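Local coordinates for protein flagellin B1 (Methanocaldococcus jannaschii DSM 2661, PDB 5YA6) that probably assembles into the archaellum, the archaeal swimming filament, as one of its flagellin subunits, and holds a calcium ion, at residues M14-T19 against Y35-A40; T19-K24 against T161-E166; I29-I34 against D77-S82; S82-W87 against V119-A124. One frame throughout, in Å; residues are numbered along the deposited sequence.

How the contacts relate
Strand 13-23 leaves the N terminus and turns back as strand 28-38; contact 1 closes this short hairpin loop. Contact 2 starts at T19, which it shares with contact 1, and reaches across 136 residues to the last strand, 164-168, outermost within this chain, so its long loop encloses both contact 3 and contact 4. Contact 1 crosses contacts 2 and 3, since their segments alternate along the chain. Contact 3 lays the loop between strands 59-69 and 94-99 on strand 28-38. Contact 4 opens where contact 3 closes, at S82, and carries the same loop on to strand 117-123. All four meet one mixed sheet, in the order 117-123, 28-38, 13-23, 164-168.

Contact 1 of 4, residues M14-T19 against Y35-A40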
loop_
_atom_site.group_PDB
_atom_site.type_symbol
_atom_site.label_atom_id
_atom_site.label_comp_id
_atom_site.label_asym_id
_atom_site.label_seq_id
_atom_site.Cartn_x
_atom_site.Cartn_y
_atom_site.Cartn_z
ATOM N N MET B 14 4.286 -4.680 -13.310
ATOM C CA MET B 14 3.704 -3.359 -13.238
ATOM C C MET B 14 2.195 -3.481 -13.233
ATOM O O MET B 14 1.603 -4.141 -14.098
ATOM C CB MET B 14 4.120 -2.512 -14.443
ATOM C CG MET B 14 3.602 -1.076 -14.421
ATOM S SD MET B 14 4.267 -0.214 -15.873
ATOM C CE MET B 14 3.951 -1.290 -17.262
ATOM N N CYS B 15 1.558 -2.746 -12.342
ATOM C CA CYS B 15 0.152 -2.562 -12.433
ATOM C C CYS B 15 -0.180 -1.506 -13.449
ATOM O O CYS B 15 0.328 -0.350 -13.403
ATOM C CB CYS B 15 -0.453 -2.222 -11.038
ATOM S SG CYS B 15 -2.242 -1.898 -11.039
ATOM N N ILE B 16 -1.027 -1.898 -14.421
ATOM C CA ILE B 16 -1.479 -0.977 -15.456
ATOM C C ILE B 16 -2.948 -0.629 -15.368
ATOM O O ILE B 16 -3.542 -0.231 -16.354
ATOM C CB ILE B 16 -1.103 -1.527 -16.858
ATOM C CG1 ILE B 16 -1.642 -2.950 -17.116
ATOM C CG2 ILE B 16 0.393 -1.511 -17.013
ATOM C CD1 ILE B 16 -1.716 -3.361 -18.578
ATOM N N GLY B 17 -3.513 -0.702 -14.179
ATOM C CA GLY B 17 -4.849 -0.282 -13.948
ATOM C C GLY B 17 -5.566 -1.116 -12.942
ATOM O O GLY B 17 -5.223 -2.267 -12.730
ATOM N N VAL B 18 -6.541 -0.508 -12.281
ATOM C CA VAL B 18 -7.486 -1.212 -11.436
ATOM C C VAL B 18 -8.891 -0.729 -11.735
ATOM O O VAL B 18 -9.132 0.483 -11.766
ATOM C CB VAL B 18 -7.195 -1.052 -9.913
ATOM C CG1 VAL B 18 -8.160 -1.922 -9.121
ATOM C CG2 VAL B 18 -5.732 -1.434 -9.633
ATOM N N THR B 19 -9.813 -1.670 -11.940
ATOM C CA THR B 19 -11.224 -1.304 -12.083
ATOM C C THR B 19 -11.982 -1.983 -10.962
ATOM O O THR B 19 -11.503 -2.962 -10.370
ATOM C CB THR B 19 -11.818 -1.696 -13.401
ATOM O OG1 THR B 19 -11.825 -3.098 -13.441
ATOM C CG2 THR B 19 -11.041 -1.162 -14.574
ATOM N N TYR B 35 -5.054 -5.075 -13.164
ATOM C CA TYR B 35 -4.372 -5.420 -14.424
ATOM C C TYR B 35 -2.869 -5.266 -14.288
ATOM O O TYR B 35 -2.377 -4.303 -13.718
ATOM C CB TYR B 35 -4.845 -4.588 -15.591
ATOM C CG TYR B 35 -6.334 -4.820 -15.901
ATOM C CD1 TYR B 35 -7.346 -4.224 -15.184
ATOM C CD2 TYR B 35 -6.712 -5.608 -16.980
ATOM C CE1 TYR B 35 -8.686 -4.447 -15.461
ATOM C CE2 TYR B 35 -8.057 -5.842 -17.271
ATOM C CZ TYR B 35 -9.039 -5.238 -16.535
ATOM O OH TYR B 35 -10.375 -5.514 -16.834
ATOM N N ILE B 36 -2.194 -6.328 -14.732
ATOM C CA ILE B 36 -0.754 -6.575 -14.544
ATOM C C ILE B 36 -0.057 -6.895 -15.891
ATOM O O ILE B 36 -0.611 -7.618 -16.703
ATOM C CB ILE B 36 -0.564 -7.783 -13.616
ATOM C CG1 ILE B 36 -1.189 -7.499 -12.225
ATOM C CG2 ILE B 36 0.888 -8.199 -13.565
ATOM C CD1 ILE B 36 -0.466 -6.410 -11.441
ATOM N N THR B 37 1.141 -6.373 -16.103
ATOM C CA THR B 37 1.979 -6.708 -17.237
ATOM C C THR B 37 3.433 -6.712 -16.755
ATOM O O THR B 37 3.766 -6.002 -15.810
ATOM C CB THR B 37 1.785 -5.741 -18.434
ATOM O OG1 THR B 37 2.335 -6.294 -19.653
ATOM C CG2 THR B 37 2.444 -4.420 -18.178
ATOM N N PRO B 38 4.300 -7.484 -17.384
ATOM C CA PRO B 38 5.723 -7.410 -16.966
ATOM C C PRO B 38 6.354 -6.033 -17.236
ATOM O O PRO B 38 6.005 -5.370 -18.203
ATOM C CB PRO B 38 6.408 -8.497 -17.782
ATOM C CG PRO B 38 5.293 -9.467 -18.138
ATOM C CD PRO B 38 4.089 -8.559 -18.344
ATOM N N ASN B 39 7.322 -5.675 -16.404
ATOM C CA ASN B 39 8.208 -4.538 -16.713
ATOM C C ASN B 39 8.859 -4.771 -18.097
ATOM O O ASN B 39 9.230 -5.862 -18.420
ATOM C CB ASN B 39 9.247 -4.352 -15.599
ATOM C CG ASN B 39 8.629 -3.964 -14.247
ATOM O OD1 ASN B 39 7.525 -3.417 -14.200
ATOM N ND2 ASN B 39 9.328 -4.260 -13.157
ATOM N N ALA B 40 8.977 -3.724 -18.907
ATOM C CA ALA B 40 9.749 -3.852 -20.194
ATOM C C ALA B 40 11.089 -4.495 -19.961
ATOM O O ALA B 40 11.792 -4.115 -19.030
ATOM C CB ALA B 40 9.934 -2.474 -20.827
HETATM O O HOH W 1 -12.518 -4.065 -16.079
#
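The antiparallel hairpin of strands 13-23 and 28-38 is zipped here, with M14 opposite T37 and C15 opposite I36. M14 and T37 exchange two backbone hydrogen bonds: M14 N gives to T37 O at 2.9 Å, and T37 N returns one to M14 O. Their side chains lie side by side, M14 CE reaching T37 CG2 at 3.6 Å after the chain bends at its last torsion. I16, two residues along the same strand as M14, brings CG2 to that methyl at 3.7 Å, crossing T37 at about a right angle, while T37 OG1 turns to D116 O, the carbonyl of a calcium-site residue. Past C15 the strand takes in an extra residue: I16 N donates to Y35 O and Y35 N to G17 O, so two residues face one, a beta bulge. The donor I16 N stands 40° above the Y35 carbonyl plane. At G17, with its phi of 145°, a CB would press on the carbonyl O of I16, so the position calls for glycine; C15 SG, anti to its own backbone N, takes the N-H of G17 at 3.6 Å. Beyond the bulge the Y35 ring shows its edge to T19, CE1 lying 4.0 Å from OG1. A water joins T19 OG1, at 2.9 Å, to Y35 OH, at 2.7 Å, close to the plane of the ring.

Contact 2 of 4, residues T19-K24 against T161-E166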
loop_
_atom_site.group_PDB
_atom_site.type_symbol
_atom_site.label_atom_id
_atom_site.label_comp_id
_atom_site.label_asym_id
_atom_site.label_seq_id
_atom_site.Cartn_x
_atom_site.Cartn_y
_atom_site.Cartn_z
ATOM N N THR B 19 -9.813 -1.670 -11.940
ATOM C CA THR B 19 -11.224 -1.304 -12.083
ATOM C C THR B 19 -11.982 -1.983 -10.962
ATOM O O THR B 19 -11.503 -2.962 -10.370
ATOM C CB THR B 19 -11.818 -1.696 -13.401
ATOM O OG1 THR B 19 -11.825 -3.098 -13.441
ATOM C CG2 THR B 19 -11.041 -1.162 -14.574
ATOM N N GLY B 20 -13.099 -1.389 -10.593
ATOM C CA GLY B 20 -13.986 -1.959 -9.571
ATOM C C GLY B 20 -15.378 -2.088 -10.108
ATOM O O GLY B 20 -15.834 -1.319 -10.958
ATOM N N HIS B 21 -16.090 -3.057 -9.546
ATOM C CA HIS B 21 -17.490 -3.247 -9.817
ATOM C C HIS B 21 -18.298 -2.686 -8.678
ATOM O O HIS B 21 -18.059 -3.085 -7.524
ATOM C CB HIS B 21 -17.815 -4.756 -9.893
ATOM C CG HIS B 21 -19.247 -5.030 -10.202
ATOM N ND1 HIS B 21 -20.183 -5.224 -9.224
ATOM C CD2 HIS B 21 -19.934 -4.949 -11.371
ATOM C CE1 HIS B 21 -21.377 -5.342 -9.776
ATOM N NE2 HIS B 21 -21.246 -5.219 -11.078
ATOM N N TYR B 22 -19.220 -1.761 -8.958
ATOM C CA TYR B 22 -20.118 -1.245 -7.973
ATOM C C TYR B 22 -21.465 -1.995 -7.995
ATOM O O TYR B 22 -22.098 -2.104 -9.065
ATOM C CB TYR B 22 -20.390 0.259 -8.284
ATOM C CG TYR B 22 -21.532 0.893 -7.537
ATOM C CD1 TYR B 22 -21.572 0.885 -6.170
ATOM C CD2 TYR B 22 -22.526 1.625 -8.209
ATOM C CE1 TYR B 22 -22.595 1.469 -5.464
ATOM C CE2 TYR B 22 -23.557 2.220 -7.512
ATOM C CZ TYR B 22 -23.571 2.198 -6.146
ATOM O OH TYR B 22 -24.582 2.803 -5.445
ATOM N N ASP B 23 -21.852 -2.552 -6.854
ATOM C CA ASP B 23 -23.153 -3.188 -6.673
ATOM C C ASP B 23 -23.959 -2.324 -5.755
ATOM O O ASP B 23 -23.690 -2.214 -4.583
ATOM C CB ASP B 23 -22.920 -4.565 -6.133
ATOM C CG ASP B 23 -24.205 -5.382 -6.021
ATOM O OD1 ASP B 23 -25.258 -4.796 -5.739
ATOM O OD2 ASP B 23 -24.090 -6.622 -6.142
ATOM N N LYS B 24 -24.921 -1.633 -6.358
ATOM C CA LYS B 24 -25.742 -0.690 -5.617
ATOM C C LYS B 24 -26.496 -1.310 -4.444
ATOM O O LYS B 24 -26.643 -0.685 -3.412
ATOM C CB LYS B 24 -26.665 0.060 -6.575
ATOM C CG LYS B 24 -27.749 -0.735 -7.251
ATOM C CD LYS B 24 -28.343 0.074 -8.410
ATOM C CE LYS B 24 -28.680 1.506 -8.025
ATOM N NZ LYS B 24 -29.563 2.181 -9.033
ATOM N N THR B 161 -21.109 6.195 -9.705
ATOM C CA THR B 161 -22.060 6.645 -10.744
ATOM C C THR B 161 -22.384 5.649 -11.831
ATOM O O THR B 161 -23.320 5.922 -12.613
ATOM C CB THR B 161 -21.499 7.876 -11.475
ATOM O OG1 THR B 161 -20.390 7.469 -12.284
ATOM C CG2 THR B 161 -21.034 8.889 -10.503
ATOM N N GLN B 162 -21.622 4.553 -11.948
ATOM C CA GLN B 162 -21.893 3.477 -12.882
ATOM C C GLN B 162 -21.385 2.190 -12.324
ATOM O O GLN B 162 -20.724 2.170 -11.239
ATOM C CB GLN B 162 -21.256 3.788 -14.246
ATOM C CG GLN B 162 -19.745 3.849 -14.224
ATOM C CD GLN B 162 -19.144 5.010 -14.994
ATOM O OE1 GLN B 162 -19.612 6.167 -14.904
ATOM N NE2 GLN B 162 -18.071 4.720 -15.733
ATOM N N THR B 163 -21.636 1.111 -13.033
ATOM C CA THR B 163 -21.323 -0.207 -12.533
ATOM C C THR B 163 -19.810 -0.542 -12.611
ATOM O O THR B 163 -19.300 -1.270 -11.731
ATOM C CB THR B 163 -22.130 -1.298 -13.282
ATOM O OG1 THR B 163 -23.512 -0.931 -13.268
ATOM C CG2 THR B 163 -22.074 -2.554 -12.599
ATOM N N VAL B 164 -19.087 -0.058 -13.643
ATOM C CA VAL B 164 -17.692 -0.312 -13.762
ATOM C C VAL B 164 -16.920 0.988 -13.570
ATOM O O VAL B 164 -17.167 1.955 -14.261
ATOM C CB VAL B 164 -17.382 -1.044 -15.057
ATOM C CG1 VAL B 164 -15.876 -1.143 -15.285
ATOM C CG2 VAL B 164 -18.072 -2.401 -15.015
ATOM N N ILE B 165 -16.037 1.010 -12.553
ATOM C CA ILE B 165 -15.434 2.251 -12.086
ATOM C C ILE B 165 -13.919 2.123 -12.294
ATOM O O ILE B 165 -13.327 1.172 -11.837
ATOM C CB ILE B 165 -15.674 2.441 -10.574
ATOM C CG1 ILE B 165 -17.197 2.408 -10.226
ATOM C CG2 ILE B 165 -14.949 3.684 -10.017
ATOM C CD1 ILE B 165 -17.844 3.708 -10.269
ATOM N N GLU B 166 -13.309 3.137 -12.909
ATOM C CA GLU B 166 -11.869 3.140 -13.054
ATOM C C GLU B 166 -11.290 3.659 -11.742
ATOM O O GLU B 166 -11.500 4.797 -11.373
ATOM C CB GLU B 166 -11.385 4.060 -14.208
ATOM C CG GLU B 166 -9.931 3.735 -14.578
ATOM C CD GLU B 166 -9.408 4.512 -15.786
ATOM O OE1 GLU B 166 -8.526 3.954 -16.471
ATOM O OE2 GLU B 166 -9.835 5.661 -16.046
#
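G20 and I165 form the tight middle of this antiparallel pairing, where strand 13-23 meets the C-terminal strand 164-168. G20 N gives to I165 O at 2.9 Å and I165 N gives to G20 O at 2.8 Å, and T19 CA closes on I165 O from the neighbouring non-hydrogen-bonded pair. One further bond, Y22 N to T163 O, carries the ladder just past the regular strand. The face carrying H21 and V164, together with the 161-163 end, is the looser side, with T163 and V164 exposed to solvent and H21 partly so. There the H21 side chain, with CG anti to the backbone N (chi1 -179°), lies beside that of T163, pointing the same way; H21 ND1 turns instead to D30. Y22 brings its ring edge to the carbonyl of Q162, with CD2 3.6 Å from Q162 O, an oxygen that the contact buries without a hydrogen-bonding partner. Q162 NE2 reaches forward to V164 O in a long, bent hydrogen bond (3.3 Å). Strand 164-168 is an outermost strand of the sheet within the chain, with 13-23 beside it, 28-38 on the far side of 13-23, and F79 of the 77-82 loop laid against T19, H21 and V164.

Contact 3 of 4, residues I29-I34 against D77-S82; sequences IDKLAI and DIFNSS
K31 NZ is gripped twice: it donates to F79 O at 3.1 Å, tilted 30° from the carbonyl plane, and it stands over the W87 indole in a cation-pi contact. The lysine gets there with CG anti to its carbonyl carbon and a chain fully extended beyond it, sliding past F79 in the opposite direction. Its methylene groups meet the ring on the way, K31 CB lying 3.8 Å from F79 CD1 and CD a little farther from the same atom. One side chain therefore serves both ends of F79, its apolar stem against the ring and its charge against the carbonyl. Here the long loop between strands 59-69 and 94-99 settles on strand 28-38, on the side of the sheet to which K31 and A33 point. The small A33 methyl is met by two groups at once, I78 CD1 at 3.5 Å and F79 CZ at 3.9 Å. I78 places CD1 there by folding back (chi2 77°), which also sets that methyl over the centre of the F79 ring, 3.6 Å above its plane. The edge of the ring faces the backbone at L32 C. An Asx turn spans D77 to F79, D77 OD1 accepting from F79 N at 3.1 Å, while T19 and V164 from the two next strands touch F79 as well.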
loop_
_atom_site.group_PDB
_atom_site.type_symbol
_atom_site.label_atom_id
_atom_site.label_comp_id
_atom_site.label_asym_id
_atom_site.label_seq_id
_atom_site.Cartn_x
_atom_site.Cartn_y
_atom_site.Cartn_z
ATOM N N ILE B 29 -18.160 -1.027 -3.786
ATOM C CA ILE B 29 -17.419 -1.860 -4.695
ATOM C C ILE B 29 -17.232 -3.279 -4.137
ATOM O O ILE B 29 -16.618 -3.440 -3.070
ATOM C CB ILE B 29 -16.090 -1.181 -5.105
ATOM C CG1 ILE B 29 -16.461 0.048 -5.963
ATOM C CG2 ILE B 29 -15.137 -2.162 -5.792
ATOM C CD1 ILE B 29 -15.290 0.875 -6.326
ATOM N N ASP B 30 -17.801 -4.267 -4.813
ATOM C CA ASP B 30 -17.742 -5.622 -4.291
ATOM C C ASP B 30 -16.639 -6.455 -4.939
ATOM O O ASP B 30 -16.295 -7.488 -4.428
ATOM C CB ASP B 30 -19.106 -6.315 -4.428
ATOM C CG ASP B 30 -19.505 -6.522 -5.879
ATOM O OD1 ASP B 30 -19.513 -5.539 -6.599
ATOM O OD2 ASP B 30 -19.788 -7.667 -6.325
ATOM N N LYS B 31 -16.124 -6.035 -6.097
ATOM C CA LYS B 31 -15.145 -6.782 -6.831
ATOM C C LYS B 31 -14.116 -5.844 -7.445
ATOM O O LYS B 31 -14.468 -4.656 -7.825
ATOM C CB LYS B 31 -15.763 -7.625 -7.944
ATOM C CG LYS B 31 -16.637 -8.791 -7.518
ATOM C CD LYS B 31 -17.209 -9.454 -8.775
ATOM C CE LYS B 31 -17.742 -10.792 -8.447
ATOM N NZ LYS B 31 -18.348 -11.423 -9.672
ATOM N N LEU B 32 -12.873 -6.326 -7.516
ATOM C CA LEU B 32 -11.721 -5.565 -8.091
ATOM C C LEU B 32 -11.136 -6.377 -9.229
ATOM O O LEU B 32 -11.073 -7.602 -9.159
ATOM C CB LEU B 32 -10.610 -5.273 -7.075
ATOM C CG LEU B 32 -11.025 -4.443 -5.871
ATOM C CD1 LEU B 32 -9.956 -4.476 -4.829
ATOM C CD2 LEU B 32 -11.359 -3.016 -6.293
ATOM N N ALA B 33 -10.608 -5.694 -10.223
ATOM C CA ALA B 33 -9.875 -6.306 -11.311
ATOM C C ALA B 33 -8.560 -5.533 -11.436
ATOM O O ALA B 33 -8.551 -4.315 -11.811
ATOM C CB ALA B 33 -10.689 -6.253 -12.605
ATOM N N ILE B 34 -7.438 -6.219 -11.106
ATOM C CA ILE B 34 -6.128 -5.554 -11.068
ATOM C C ILE B 34 -5.327 -5.996 -12.262
ATOM O O ILE B 34 -4.972 -7.201 -12.393
ATOM C CB ILE B 34 -5.381 -5.887 -9.756
ATOM C CG1 ILE B 34 -6.252 -5.472 -8.569
ATOM C CG2 ILE B 34 -3.984 -5.316 -9.759
ATOM C CD1 ILE B 34 -5.808 -6.119 -7.252
ATOM N N ASP B 77 -17.003 -7.311 -20.387
ATOM C CA ASP B 77 -17.460 -7.419 -18.960
ATOM C C ASP B 77 -16.743 -8.490 -18.126
ATOM O O ASP B 77 -17.234 -9.638 -18.068
ATOM C CB ASP B 77 -18.944 -7.695 -18.911
ATOM C CG ASP B 77 -19.524 -7.597 -17.486
ATOM O OD1 ASP B 77 -18.807 -7.295 -16.475
ATOM O OD2 ASP B 77 -20.747 -7.795 -17.394
ATOM N N ILE B 78 -15.645 -8.151 -17.442
ATOM C CA ILE B 78 -14.957 -9.265 -16.758
ATOM C C ILE B 78 -15.462 -9.439 -15.312
ATOM O O ILE B 78 -14.885 -10.223 -14.591
ATOM C CB ILE B 78 -13.415 -9.057 -16.760
ATOM C CG1 ILE B 78 -13.051 -7.649 -16.333
ATOM C CG2 ILE B 78 -12.838 -9.323 -18.169
ATOM C CD1 ILE B 78 -13.149 -7.399 -14.830
ATOM N N PHE B 79 -16.543 -8.778 -14.941
ATOM C CA PHE B 79 -17.177 -8.961 -13.612
ATOM C C PHE B 79 -18.345 -9.951 -13.609
ATOM O O PHE B 79 -18.900 -10.255 -12.539
ATOM C CB PHE B 79 -17.635 -7.651 -13.036
ATOM C CG PHE B 79 -16.491 -6.766 -12.665
ATOM C CD1 PHE B 79 -15.567 -7.189 -11.717
ATOM C CD2 PHE B 79 -16.335 -5.515 -13.253
ATOM C CE1 PHE B 79 -14.461 -6.382 -11.417
ATOM C CE2 PHE B 79 -15.251 -4.689 -12.936
ATOM C CZ PHE B 79 -14.329 -5.130 -12.001
ATOM N N ASN B 80 -18.726 -10.446 -14.754
ATOM C CA ASN B 80 -19.939 -11.300 -14.833
ATOM C C ASN B 80 -19.683 -12.754 -14.523
ATOM O O ASN B 80 -18.887 -13.433 -15.202
ATOM C CB ASN B 80 -20.467 -11.112 -16.252
ATOM C CG ASN B 80 -21.765 -11.869 -16.515
ATOM O OD1 ASN B 80 -21.936 -13.039 -16.178
ATOM N ND2 ASN B 80 -22.691 -11.174 -17.154
ATOM N N SER B 81 -20.278 -13.242 -13.429
ATOM C CA SER B 81 -19.999 -14.625 -12.963
ATOM C C SER B 81 -20.772 -15.668 -13.768
ATOM O O SER B 81 -20.556 -16.854 -13.562
ATOM C CB SER B 81 -20.247 -14.755 -11.498
ATOM O OG SER B 81 -21.650 -14.723 -11.162
ATOM N N SER B 82 -21.700 -15.265 -14.645
ATOM C CA SER B 82 -22.228 -16.234 -15.633
ATOM C C SER B 82 -21.248 -16.570 -16.720
ATOM O O SER B 82 -21.107 -17.769 -17.090
ATOM C CB SER B 82 -23.588 -15.766 -16.198
ATOM O OG SER B 82 -24.463 -15.683 -15.114
#

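Contact 4 of 4, residues S82-W87 against V119-A124; sequences SAITDW and VLLVNA
Apolar packing of an indole on a beta strand joins W87, in the loop between strands 59-69 and 94-99, to L121 of strand 117-123. No direct hydrogen bond crosses it. L121 CB sits over one face of the six-membered ring as a CH-pi contact, 3.9 Å from the centroid and 20° off the normal, and the leucine crosses the indole at about a right angle. Its CD2 continues along the ring to W87 CZ2 at 3.8 Å, while CD1 turns toward I84 CG2 at 4.3 Å. At the rim W87 CZ3 lies 3.6 Å from V122 O, and N123 N is also near the ring plane. The K31 ammonium lies on the face away from L121. W87 NE1 donates to I78 O, fixing the turn of the ring, and W87 N bonds back to I84 O at 3.2 Å. A water spans the gap, donating to W87 O at 2.8 Å and accepting from N123 ND2 at 3.0 Å; N123 OD1 meanwhile caps helix 124-128 at A126 N. The chemistry implies a division of labour: dispersion and the CH-pi contact probably hold the ring to L121, while polar groups at its edge and backbone probably set its orientation.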
loop_
_atom_site.group_PDB
_atom_site.type_symbol
_atom_site.label_atom_id
_atom_site.label_comp_id
_atom_site.label_asym_id
_atom_site.label_seq_id
_atom_site.Cartn_x
_atom_site.Cartn_y
_atom_site.Cartn_z
ATOM N N SER B 82 -21.700 -15.265 -14.645
ATOM C CA SER B 82 -22.228 -16.234 -15.633
ATOM C C SER B 82 -21.248 -16.570 -16.720
ATOM O O SER B 82 -21.107 -17.769 -17.090
ATOM C CB SER B 82 -23.588 -15.766 -16.198
ATOM O OG SER B 82 -24.463 -15.683 -15.114
ATOM N N ALA B 83 -20.608 -15.551 -17.264
ATOM C CA ALA B 83 -19.683 -15.708 -18.374
ATOM C C ALA B 83 -18.318 -16.191 -17.870
ATOM O O ALA B 83 -17.637 -16.978 -18.531
ATOM C CB ALA B 83 -19.549 -14.406 -19.125
ATOM N N ILE B 84 -17.950 -15.719 -16.660
ATOM C CA ILE B 84 -16.666 -16.091 -16.035
ATOM C C ILE B 84 -16.958 -16.791 -14.710
ATOM O O ILE B 84 -17.018 -16.197 -13.672
ATOM C CB ILE B 84 -15.800 -14.812 -15.920
ATOM C CG1 ILE B 84 -15.519 -14.193 -17.305
ATOM C CG2 ILE B 84 -14.455 -15.176 -15.246
ATOM C CD1 ILE B 84 -15.289 -12.716 -17.259
ATOM N N THR B 85 -17.267 -18.092 -14.763
ATOM C CA THR B 85 -17.769 -18.812 -13.631
ATOM C C THR B 85 -16.689 -19.047 -12.575
ATOM O O THR B 85 -17.007 -19.267 -11.420
ATOM C CB THR B 85 -18.324 -20.230 -14.079
ATOM O OG1 THR B 85 -17.367 -20.874 -14.945
ATOM C CG2 THR B 85 -19.619 -20.007 -14.874
ATOM N N ASP B 86 -15.420 -18.917 -12.984
ATOM C CA ASP B 86 -14.308 -19.036 -12.028
ATOM C C ASP B 86 -14.276 -17.888 -11.005
ATOM O O ASP B 86 -13.574 -17.979 -10.021
ATOM C CB ASP B 86 -12.938 -19.140 -12.737
ATOM C CG ASP B 86 -12.673 -20.526 -13.360
ATOM O OD1 ASP B 86 -13.302 -21.484 -12.940
ATOM O OD2 ASP B 86 -11.879 -20.591 -14.299
ATOM N N TRP B 87 -15.088 -16.834 -11.187
ATOM C CA TRP B 87 -15.368 -15.925 -10.040
ATOM C C TRP B 87 -15.775 -16.632 -8.763
ATOM O O TRP B 87 -15.603 -16.102 -7.678
ATOM C CB TRP B 87 -16.467 -14.892 -10.372
ATOM C CG TRP B 87 -15.938 -13.629 -10.995
ATOM C CD1 TRP B 87 -16.045 -13.245 -12.255
ATOM C CD2 TRP B 87 -15.189 -12.611 -10.321
ATOM N NE1 TRP B 87 -15.353 -12.057 -12.461
ATOM C CE2 TRP B 87 -14.855 -11.639 -11.266
ATOM C CE3 TRP B 87 -14.761 -12.451 -8.999
ATOM C CZ2 TRP B 87 -14.160 -10.453 -10.918
ATOM C CZ3 TRP B 87 -14.062 -11.308 -8.669
ATOM C CH2 TRP B 87 -13.745 -10.362 -9.615
ATOM N N VAL B 119 -5.226 -10.223 -15.545
ATOM C CA VAL B 119 -6.035 -9.471 -14.579
ATOM C C VAL B 119 -6.182 -10.315 -13.335
ATOM O O VAL B 119 -6.337 -11.548 -13.410
ATOM C CB VAL B 119 -7.391 -9.041 -15.209
ATOM C CG1 VAL B 119 -8.225 -10.258 -15.602
ATOM C CG2 VAL B 119 -8.151 -8.131 -14.273
ATOM N N LEU B 120 -6.081 -9.713 -12.142
ATOM C CA LEU B 120 -6.300 -10.428 -10.880
ATOM C C LEU B 120 -7.715 -10.099 -10.522
ATOM O O LEU B 120 -8.061 -8.951 -10.277
ATOM C CB LEU B 120 -5.315 -9.955 -9.797
ATOM C CG LEU B 120 -3.860 -9.882 -10.269
ATOM C CD1 LEU B 120 -3.029 -9.407 -9.071
ATOM C CD2 LEU B 120 -3.312 -11.216 -10.794
ATOM N N LEU B 121 -8.524 -11.132 -10.432
ATOM C CA LEU B 121 -9.905 -11.009 -10.038
ATOM C C LEU B 121 -10.001 -11.239 -8.509
ATOM O O LEU B 121 -9.686 -12.306 -7.977
ATOM C CB LEU B 121 -10.745 -12.046 -10.851
ATOM C CG LEU B 121 -10.593 -12.002 -12.379
ATOM C CD1 LEU B 121 -11.369 -13.192 -12.969
ATOM C CD2 LEU B 121 -11.015 -10.658 -12.956
ATOM N N VAL B 122 -10.511 -10.223 -7.812
ATOM C CA VAL B 122 -10.636 -10.211 -6.350
ATOM C C VAL B 122 -12.070 -9.917 -5.909
ATOM O O VAL B 122 -12.665 -8.953 -6.401
ATOM C CB VAL B 122 -9.675 -9.146 -5.721
ATOM C CG1 VAL B 122 -9.799 -9.111 -4.193
ATOM C CG2 VAL B 122 -8.245 -9.461 -6.122
ATOM N N ASN B 123 -12.658 -10.785 -5.066
ATOM C CA ASN B 123 -13.948 -10.504 -4.514
ATOM C C ASN B 123 -13.747 -9.740 -3.268
ATOM O O ASN B 123 -13.434 -10.296 -2.192
ATOM C CB ASN B 123 -14.809 -11.738 -4.199
ATOM C CG ASN B 123 -16.248 -11.316 -3.898
ATOM O OD1 ASN B 123 -16.491 -10.594 -2.966
ATOM N ND2 ASN B 123 -17.189 -11.679 -4.770
ATOM N N ALA B 124 -13.815 -8.419 -3.395
ATOM C CA ALA B 124 -13.589 -7.550 -2.223
ATOM C C ALA B 124 -14.605 -7.744 -1.122
ATOM O O ALA B 124 -14.257 -7.626 0.045
ATOM C CB ALA B 124 -13.608 -6.090 -2.664
HETATM O O HOH W 2 -17.105 -14.144 -6.463
#